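Local coordinates for putative molybdenum cofactor biosynthesis protein D2 (MoaD2) / thiamine S (Mycobacterium smegmatis, PDB 6JC0) that probably serves, in its thiocarboxylated form, as the small sulfur-carrying subunit of molybdopterin synthase, handing sulfur to the molybdenum cofactor precursor, at residues B[12-17]-B[80-85]; B[28-33]-B[71-76]; B[35-40]-B[67-72]. One frame throughout, in Å; residues are numbered along the deposited sequence.

Contact 1. Residues B[12-17]-B[80-85]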
# COMPACT_ATOMS: atom_id res chain seq x y z
N ARG B 12 27.03 16.08 -22.80
CA ARG B 12 25.83 16.58 -22.16
C ARG B 12 25.92 16.38 -20.65
O ARG B 12 26.08 15.26 -20.18
CB ARG B 12 24.58 15.88 -22.71
CG ARG B 12 24.36 16.08 -24.21
CD ARG B 12 22.98 15.63 -24.66
NE ARG B 12 22.77 14.20 -24.45
CZ ARG B 12 21.62 13.56 -24.67
NH1 ARG B 12 20.56 14.23 -25.09
NH2 ARG B 12 21.53 12.26 -24.45
N TYR B 13 25.83 17.48 -19.91
CA TYR B 13 25.86 17.44 -18.45
C TYR B 13 24.45 17.39 -17.88
O TYR B 13 23.55 18.06 -18.38
CB TYR B 13 26.60 18.65 -17.88
CG TYR B 13 28.04 18.78 -18.31
CD1 TYR B 13 29.04 18.08 -17.65
CD2 TYR B 13 28.40 19.60 -19.37
CE1 TYR B 13 30.37 18.20 -18.03
CE2 TYR B 13 29.72 19.71 -19.77
CZ TYR B 13 30.70 19.01 -19.09
OH TYR B 13 32.02 19.12 -19.48
N PHE B 14 24.26 16.62 -16.81
CA PHE B 14 22.95 16.53 -16.18
C PHE B 14 22.99 16.85 -14.69
O PHE B 14 23.99 16.56 -14.01
CB PHE B 14 22.34 15.15 -16.41
CG PHE B 14 21.92 14.92 -17.82
CD1 PHE B 14 22.81 14.40 -18.75
CD2 PHE B 14 20.65 15.27 -18.24
CE1 PHE B 14 22.43 14.21 -20.05
CE2 PHE B 14 20.26 15.08 -19.55
CZ PHE B 14 21.16 14.55 -20.46
N ALA B 15 21.91 17.45 -14.21
CA ALA B 15 21.70 17.76 -12.80
C ALA B 15 22.91 18.43 -12.16
O ALA B 15 23.33 19.50 -12.59
CB ALA B 15 21.32 16.51 -12.04
N ALA B 16 23.47 17.78 -11.14
CA ALA B 16 24.60 18.34 -10.40
C ALA B 16 25.80 18.62 -11.31
O ALA B 16 26.53 19.58 -11.07
CB ALA B 16 25.01 17.40 -9.28
N ALA B 17 26.01 17.80 -12.33
CA ALA B 17 27.12 18.01 -13.25
C ALA B 17 26.92 19.30 -14.05
O ALA B 17 27.83 20.12 -14.15
CB ALA B 17 27.27 16.81 -14.19
N ASP B 80 27.20 11.40 -22.25
CA ASP B 80 26.34 11.95 -21.20
C ASP B 80 26.96 11.77 -19.82
O ASP B 80 27.46 10.69 -19.48
CB ASP B 80 24.95 11.29 -21.23
CG ASP B 80 24.13 11.68 -22.44
OD1 ASP B 80 24.58 12.56 -23.21
OD2 ASP B 80 23.03 11.13 -22.62
N VAL B 81 26.92 12.82 -19.01
CA VAL B 81 27.45 12.79 -17.65
C VAL B 81 26.32 12.69 -16.63
O VAL B 81 25.55 13.65 -16.43
CB VAL B 81 28.30 14.04 -17.34
CG1 VAL B 81 28.86 13.96 -15.94
CG2 VAL B 81 29.42 14.18 -18.36
N LEU B 82 26.22 11.54 -15.96
CA LEU B 82 25.09 11.23 -15.09
C LEU B 82 25.49 11.12 -13.62
O LEU B 82 26.18 10.18 -13.23
CB LEU B 82 24.42 9.92 -15.52
CG LEU B 82 23.37 9.93 -16.64
CD1 LEU B 82 23.95 10.38 -17.96
CD2 LEU B 82 22.73 8.55 -16.78
N PRO B 83 25.04 12.08 -12.79
CA PRO B 83 25.27 11.98 -11.34
C PRO B 83 24.50 10.80 -10.75
O PRO B 83 23.63 10.25 -11.43
CB PRO B 83 24.73 13.31 -10.80
CG PRO B 83 24.72 14.23 -11.98
CD PRO B 83 24.38 13.34 -13.15
N PRO B 84 24.82 10.40 -9.51
CA PRO B 84 24.03 9.37 -8.84
C PRO B 84 22.55 9.74 -8.85
O PRO B 84 22.21 10.92 -8.70
CB PRO B 84 24.59 9.36 -7.42
CG PRO B 84 26.00 9.81 -7.59
CD PRO B 84 25.95 10.85 -8.68
N PHE B 85 21.68 8.76 -9.04
CA PHE B 85 20.25 9.02 -9.18
C PHE B 85 19.66 9.45 -7.84
O PHE B 85 20.22 9.15 -6.78
CB PHE B 85 19.52 7.79 -9.72
CG PHE B 85 19.95 7.38 -11.10
CD1 PHE B 85 20.69 8.24 -11.90
CD2 PHE B 85 19.59 6.14 -11.62
CE1 PHE B 85 21.08 7.87 -13.17
CE2 PHE B 85 19.97 5.77 -12.89
CZ PHE B 85 20.72 6.63 -13.67

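Contact 2. Residues B[28-33]-B[71-76]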
# COMPACT_ATOMS: atom_id res chain seq x y z
N LEU B 28 33.62 19.21 -28.09
CA LEU B 28 35.02 19.11 -27.74
C LEU B 28 35.84 18.32 -28.75
O LEU B 28 35.40 17.26 -29.22
CB LEU B 28 35.16 18.47 -26.36
CG LEU B 28 36.20 19.09 -25.45
CD1 LEU B 28 35.78 20.50 -25.09
CD2 LEU B 28 36.39 18.23 -24.20
N GLU B 29 37.02 18.82 -29.08
CA GLU B 29 37.98 18.06 -29.87
C GLU B 29 38.92 17.29 -28.95
O GLU B 29 39.62 17.89 -28.13
CB GLU B 29 38.79 18.97 -30.79
CG GLU B 29 38.09 19.35 -32.09
CD GLU B 29 38.98 20.17 -33.01
OE1 GLU B 29 39.69 21.07 -32.51
OE2 GLU B 29 38.97 19.92 -34.23
N ILE B 30 38.93 15.97 -29.08
CA ILE B 30 39.87 15.14 -28.32
C ILE B 30 40.64 14.21 -29.24
O ILE B 30 40.15 13.82 -30.30
CB ILE B 30 39.15 14.30 -27.26
CG1 ILE B 30 38.18 13.33 -27.93
CG2 ILE B 30 38.45 15.19 -26.23
CD1 ILE B 30 37.65 12.28 -27.01
N ALA B 31 41.86 13.86 -28.83
CA ALA B 31 42.70 12.95 -29.61
C ALA B 31 41.98 11.63 -29.83
O ALA B 31 41.42 11.06 -28.89
CB ALA B 31 44.03 12.73 -28.91
N THR B 32 41.98 11.17 -31.07
CA THR B 32 41.36 9.89 -31.41
C THR B 32 41.98 8.78 -30.58
O THR B 32 43.20 8.66 -30.50
CB THR B 32 41.51 9.58 -32.91
OG1 THR B 32 41.03 10.68 -33.68
CG2 THR B 32 40.73 8.32 -33.28
N GLY B 33 41.12 8.00 -29.93
CA GLY B 33 41.58 6.93 -29.06
C GLY B 33 41.55 7.29 -27.59
O GLY B 33 41.79 6.43 -26.74
N LYS B 71 37.34 2.51 -22.21
CA LYS B 71 36.73 2.55 -23.54
C LYS B 71 37.27 3.70 -24.39
O LYS B 71 37.12 4.87 -24.02
CB LYS B 71 35.21 2.68 -23.44
CG LYS B 71 34.53 3.00 -24.76
CD LYS B 71 33.05 3.29 -24.57
CE LYS B 71 32.40 3.77 -25.86
NZ LYS B 71 32.35 2.70 -26.89
N PRO B 72 37.90 3.38 -25.52
CA PRO B 72 38.46 4.40 -26.41
C PRO B 72 37.38 5.15 -27.19
O PRO B 72 36.42 4.55 -27.66
CB PRO B 72 39.35 3.59 -27.37
CG PRO B 72 39.48 2.23 -26.74
CD PRO B 72 38.21 2.02 -25.98
N LEU B 73 37.56 6.46 -27.33
CA LEU B 73 36.68 7.28 -28.16
C LEU B 73 37.32 7.48 -29.54
O LEU B 73 38.27 8.24 -29.68
CB LEU B 73 36.40 8.62 -27.48
CG LEU B 73 35.72 8.50 -26.12
CD1 LEU B 73 35.85 9.79 -25.30
CD2 LEU B 73 34.25 8.13 -26.29
N VAL B 74 36.81 6.78 -30.55
CA VAL B 74 37.46 6.77 -31.87
C VAL B 74 36.54 7.25 -32.98
O VAL B 74 36.90 7.19 -34.16
CB VAL B 74 37.97 5.36 -32.22
CG1 VAL B 74 39.07 4.95 -31.26
CG2 VAL B 74 36.82 4.36 -32.20
N THR B 75 35.37 7.73 -32.61
CA THR B 75 34.36 8.15 -33.56
C THR B 75 33.54 9.26 -32.91
O THR B 75 33.35 9.24 -31.70
CB THR B 75 33.45 6.97 -33.99
OG1 THR B 75 32.32 7.46 -34.71
CG2 THR B 75 32.98 6.18 -32.78
N PRO B 76 33.10 10.25 -33.71
CA PRO B 76 32.28 11.35 -33.18
C PRO B 76 31.10 10.80 -32.38
O PRO B 76 30.45 9.86 -32.83
CB PRO B 76 31.81 12.08 -34.44
CG PRO B 76 32.92 11.84 -35.41
CD PRO B 76 33.40 10.44 -35.14

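Contact 3. Residues B[35-40]-B[67-72]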
# COMPACT_ATOMS: atom_id res chain seq x y z
N SER B 35 40.45 7.62 -24.01
CA SER B 35 39.50 6.83 -23.23
C SER B 35 38.49 7.75 -22.55
O SER B 35 38.73 8.95 -22.40
CB SER B 35 40.23 5.99 -22.18
OG SER B 35 40.69 6.81 -21.11
N VAL B 36 37.36 7.19 -22.14
CA VAL B 36 36.36 7.96 -21.42
C VAL B 36 36.96 8.53 -20.14
O VAL B 36 36.69 9.67 -19.77
CB VAL B 36 35.12 7.12 -21.08
CG1 VAL B 36 34.10 7.95 -20.32
CG2 VAL B 36 34.49 6.55 -22.34
N ALA B 37 37.79 7.73 -19.47
CA ALA B 37 38.46 8.16 -18.24
C ALA B 37 39.35 9.39 -18.49
O ALA B 37 39.32 10.35 -17.72
CB ALA B 37 39.27 7.02 -17.65
N GLU B 38 40.13 9.35 -19.56
CA GLU B 38 40.96 10.49 -19.93
C GLU B 38 40.12 11.72 -20.25
O GLU B 38 40.52 12.85 -19.96
CB GLU B 38 41.85 10.16 -21.13
CG GLU B 38 42.87 9.06 -20.91
CD GLU B 38 43.70 8.80 -22.15
OE1 GLU B 38 44.46 9.70 -22.56
OE2 GLU B 38 43.57 7.69 -22.72
N LEU B 39 38.96 11.50 -20.87
CA LEU B 39 38.05 12.59 -21.19
C LEU B 39 37.53 13.24 -19.92
O LEU B 39 37.50 14.47 -19.80
CB LEU B 39 36.87 12.09 -22.03
CG LEU B 39 35.72 13.09 -22.23
CD1 LEU B 39 36.20 14.34 -22.96
CD2 LEU B 39 34.56 12.44 -22.97
N VAL B 40 37.14 12.41 -18.96
CA VAL B 40 36.62 12.89 -17.68
C VAL B 40 37.66 13.75 -16.96
O VAL B 40 37.32 14.76 -16.33
CB VAL B 40 36.19 11.71 -16.78
CG1 VAL B 40 35.86 12.18 -15.37
CG2 VAL B 40 35.00 10.99 -17.39
N ARG B 67 30.58 0.69 -19.30
CA ARG B 67 30.96 -0.30 -18.30
C ARG B 67 32.46 -0.25 -18.02
O ARG B 67 32.90 -0.44 -16.89
CB ARG B 67 30.55 -1.70 -18.75
CG ARG B 67 29.05 -1.95 -18.76
CD ARG B 67 28.73 -3.29 -19.41
NE ARG B 67 27.41 -3.78 -19.05
CZ ARG B 67 26.89 -4.93 -19.48
NH1 ARG B 67 27.59 -5.71 -20.30
NH2 ARG B 67 25.68 -5.30 -19.09
N ASP B 68 33.24 -0.01 -19.07
CA ASP B 68 34.69 0.06 -18.97
C ASP B 68 35.16 1.49 -19.26
O ASP B 68 35.02 1.98 -20.38
CB ASP B 68 35.34 -0.93 -19.93
CG ASP B 68 36.85 -0.97 -19.81
OD1 ASP B 68 37.38 -0.50 -18.78
OD2 ASP B 68 37.51 -1.48 -20.74
N MET B 69 35.71 2.16 -18.25
CA MET B 69 36.13 3.54 -18.42
C MET B 69 37.36 3.67 -19.33
O MET B 69 37.73 4.78 -19.72
CB MET B 69 36.42 4.17 -17.05
CG MET B 69 35.17 4.38 -16.21
SD MET B 69 34.01 5.54 -16.96
CE MET B 69 34.90 7.09 -16.72
N ALA B 70 37.97 2.54 -19.67
CA ALA B 70 39.11 2.55 -20.57
C ALA B 70 38.65 2.59 -22.02
O ALA B 70 39.47 2.68 -22.93
CB ALA B 70 39.99 1.33 -20.32
N LYS B 71 37.34 2.51 -22.21
CA LYS B 71 36.73 2.55 -23.54
C LYS B 71 37.27 3.70 -24.39
O LYS B 71 37.12 4.87 -24.02
CB LYS B 71 35.21 2.68 -23.44
CG LYS B 71 34.53 3.00 -24.76
CD LYS B 71 33.05 3.29 -24.57
CE LYS B 71 32.40 3.77 -25.86
NZ LYS B 71 32.35 2.70 -26.89
N PRO B 72 37.90 3.38 -25.52
CA PRO B 72 38.46 4.40 -26.41
C PRO B 72 37.38 5.15 -27.19
O PRO B 72 36.42 4.55 -27.66
CB PRO B 72 39.35 3.59 -27.37
CG PRO B 72 39.48 2.23 -26.74
CD PRO B 72 38.21 2.02 -25.98

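Contact 1. Residues B[12-17]-B[80-85]
Asp80 OD2 is gripped by Arg12 NH2 at 2.6 Å, on its syn lone pair, and also accepts a hydrogen bond from a polar side chain of another protein chain. Arg12 meets the carboxylate side-on, one nitrogen to each oxygen: its NE reaches Asp80 OD1 at 2.7 Å, nearly straight (163°) but from outside the carboxylate plane. The bend at chi3 (-63°) turns the guanidinium across towards the Asp80 carboxylate, the two planes 41° apart; Arg12 NH2 also pairs with Glu63. Over one face of the guanidinium lies Phe14 CZ, 4.3 Å from its plane. Arginine and aspartate form a cross-strand pair between the parallel strands 6-13 and 77-82, the central neighbours of the ubiquitin-like beta-grasp sheet, where Val81 N donates to Arg12 O at 2.8 Å. On the sheet face of Tyr13 and Val81, branched Val81 spreads two methyls: CG2 lies beside Tyr13 CD1, and CG1 packs 3.7 Å from Ala17 CB on the helix that follows. Small Ala17 lets that helix come close. Beyond the strand ends Pro83, with no N-H to offer, sets its CG 3.2 Å from Phe14 O, which also accepts Ala17 N at the start of helix 16-21.

Contact 2. Residues B[28-33]-B[71-76]
The turn leaving edge strand 25-31 of the beta-grasp fold is fastened here to the short segment 72-73, at one end of the hydrophobic core. Its single backbone bond runs from Gly33 N to Leu73 O at 2.9 Å, fairly straight (162°) but with the donor 42° out of the carbonyl plane. At the positive phi of Gly33 a beta carbon would collide with the carbonyl oxygen of the residue before, so glycine suits the turn. On the buried side of this bond, Ile30 CD1 meets Leu73 CD1 at 3.5 Å, the two chains crossing obliquely. Ile30 CG1 sits between the backbone N and the carbonyl carbon (chi1 62°), and the extended chi2 then carries CD1 across to leucine. Both residues also pack on Leu39 of helix 36-44, a place suited to large branched aliphatic groups. At the outer surface Thr32 CG2 rests 3.9 Å from Val74 CA, while Thr32 OG1 makes a weak hydrogen bond to Thr5 O. Val74 CG1 lies over the glycine backbone, 3.9 Å from Gly33 CA. With one hydrogen bond and no charged pair, the contact probably owes much to apolar burial, shared between Ile30 with Leu73 inside and Thr32, Gly33 and Val74 at the surface.

Contact 3. Residues B[35-40]-B[67-72]
Met69 folds its side chain against the start of helix 36-44, which crosses the sheet of this beta-grasp fold, and fills the groove between Val36 and Val40. Bends at chi2 and chi3 (-64° and -72°) curl the thioether back, and its methyl CE enters between the valines, 3.8 Å from Val36 CG1 and 4.0 Å from Val40 CG2. Methionine suits the place because its unbranched chain can make this hook; each valine crosses it at about a right angle. Nearer the root of the methionine, Ala37 CB is a small bump against Met69 CB, short enough for the turn to approach the helix backbone. The turn, type I from Asp68 to Lys71, presents carbonyls to the helix start: Ala37 N donates to Met69 O at 3.0 Å, in the carbonyl plane, and Val36 N to Lys71 O at 3.0 Å. This satisfies two N-H groups of the first helical turn, which lack partners inside the helix. Ser35 and Glu38 make a capping box: the Glu38 N bond to Ser35 OG is firm, the return bond from Ser35 N to Glu38 OE2 weak. The other branch of Val36, CG2, lies 3.5 Å from Lys71 O and 4.1 Å from Lys71 CB.

In the fold
From the N terminus, strand 6-13 runs into helix 16-21, and contact 1 joins this junction to strand 77-82 near the chain's end, closing the widest loop. The chain then returns along strand 25-31, whose end meets segment 71-76 in contact 2. It next enters helix 36-44, and contact 3 ties the start of that helix to the turn at 67-72. Contact 3 begins inside the span of contact 2 and overlaps it at Lys71 and Pro72; both lie within the span of contact 1. Contacts 2 and 3 also meet through Leu39, so edge strand, helix and turn pack together; contact 1 lies on the opposite side of the chain's centre from both.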